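Local coordinates for protein CzcP cation efflux P1-ATPase (Ralstonia metallidurans, PDB 4U9R) that probably exports zinc from the cell at the expense of ATP as a P-type pump, represented here by its cadmium-binding N-terminal ferredoxin-like extension, at residues Ala86-Arg89 with Glu90-Thr93. Sequence-based numbering, arbitrary orientation.
Sequences ARIR and ELVT
Two turns near the start of α-helix 85-102 of this ferredoxin-like extension, which packs against the antiparallel sheet of strands 24-29, 73-78 and 58-64, are joined by four successive i to i+4 backbone bonds. Glu90 N reaches Ala86 O at 3.1 Å, with a bent N-H...O angle of 148°; Leu91 N to Arg87 O and Val92 N to Ile88 O follow. The last rung is the straightest: Thr93 N lies 2.8 Å from Arg89 O at 179°. That carbonyl oxygen is gripped twice, because the Thr93 hydroxyl also donates to it. With chi1 at 50°, Thr93 OG1 stands between its own backbone N and carbonyl carbon, which turns it back toward the preceding turn, while CG2 comes within 4.3 Å of Arg89 CG. The same i to i+4 habit recurs just downstream, where Ser94 OG bonds Glu90 O and Thr95 OG1 bonds Leu91 O.

The buried part of the sheet-facing side is carried by Ile88 and Val92, one turn apart, Ile88 against Leu26, Val76 and Tyr78, Val92 against Leu28, Ile74 and Val76; Arg89 and Thr93 touch Leu26 and Leu28 at its margin. At i to i+3, the end methyls Ile88 CD1 and Leu91 CD2 meet loosely, 4.3 Å apart. On the exposed side Arg87 NE stays 4.8 Å from Glu90 OE1, a separation at which the opposite charges probably still attract weakly. Within the helix itself, Val92 CG2, set beside its own backbone N, rests 3.4 Å from Ile88 O, the oxygen that already accepts the bond from Val92 N.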
# COMPACT_ATOMS: atom_id res chain seq x y z
N ALA A 86 4.97 24.35 4.18
CA ALA A 86 3.77 24.25 3.33
C ALA A 86 3.96 23.37 2.11
O ALA A 86 3.12 22.55 1.77
CB ALA A 86 3.38 25.65 2.84
N ARG A 87 5.09 23.55 1.46
CA ARG A 87 5.45 22.85 0.24
C ARG A 87 5.88 21.39 0.50
O ARG A 87 5.47 20.49 -0.23
CB ARG A 87 6.57 23.66 -0.46
CG ARG A 87 7.17 23.02 -1.71
CD ARG A 87 6.15 22.85 -2.83
NE ARG A 87 6.60 21.90 -3.83
CZ ARG A 87 7.34 22.20 -4.91
NH1 ARG A 87 7.73 23.46 -5.15
NH2 ARG A 87 7.69 21.24 -5.75
N ILE A 88 6.66 21.11 1.56
CA ILE A 88 6.97 19.71 1.85
C ILE A 88 5.69 18.95 2.22
O ILE A 88 5.43 17.86 1.70
CB ILE A 88 8.16 19.52 2.82
CG1 ILE A 88 8.56 18.05 2.90
CG2 ILE A 88 7.83 19.96 4.21
CD1 ILE A 88 8.88 17.40 1.59
N ARG A 89 4.83 19.55 3.02
CA ARG A 89 3.61 18.85 3.44
C ARG A 89 2.66 18.57 2.24
O ARG A 89 2.02 17.52 2.15
CB ARG A 89 2.90 19.63 4.55
CG ARG A 89 1.60 19.01 5.01
CD ARG A 89 0.94 19.79 6.15
NE ARG A 89 0.62 21.15 5.74
CZ ARG A 89 1.04 22.27 6.32
NH1 ARG A 89 1.85 22.27 7.38
NH2 ARG A 89 0.64 23.42 5.81
N GLU A 90 2.60 19.51 1.30
CA GLU A 90 1.80 19.36 0.08
C GLU A 90 2.32 18.22 -0.77
O GLU A 90 1.54 17.41 -1.29
CB GLU A 90 1.79 20.69 -0.71
CG GLU A 90 1.13 20.68 -2.08
CD GLU A 90 0.98 22.09 -2.67
OE1 GLU A 90 1.92 22.57 -3.36
OE2 GLU A 90 -0.06 22.74 -2.39
N LEU A 91 3.62 18.17 -0.92
CA LEU A 91 4.29 17.06 -1.57
C LEU A 91 3.94 15.75 -0.87
O LEU A 91 3.57 14.79 -1.53
CB LEU A 91 5.77 17.28 -1.56
CG LEU A 91 6.64 16.73 -2.66
CD1 LEU A 91 6.01 16.87 -4.04
CD2 LEU A 91 7.94 17.53 -2.62
N VAL A 92 4.01 15.70 0.45
CA VAL A 92 3.62 14.46 1.15
C VAL A 92 2.16 14.11 0.94
O VAL A 92 1.86 13.01 0.53
CB VAL A 92 3.92 14.49 2.65
CG1 VAL A 92 3.41 13.23 3.31
CG2 VAL A 92 5.41 14.65 2.92
N THR A 93 1.24 15.01 1.26
CA THR A 93 -0.19 14.72 1.16
C THR A 93 -0.64 14.46 -0.28
O THR A 93 -1.51 13.62 -0.50
CB THR A 93 -1.07 15.87 1.69
OG1 THR A 93 -0.63 17.10 1.09
CG2 THR A 93 -0.96 15.99 3.22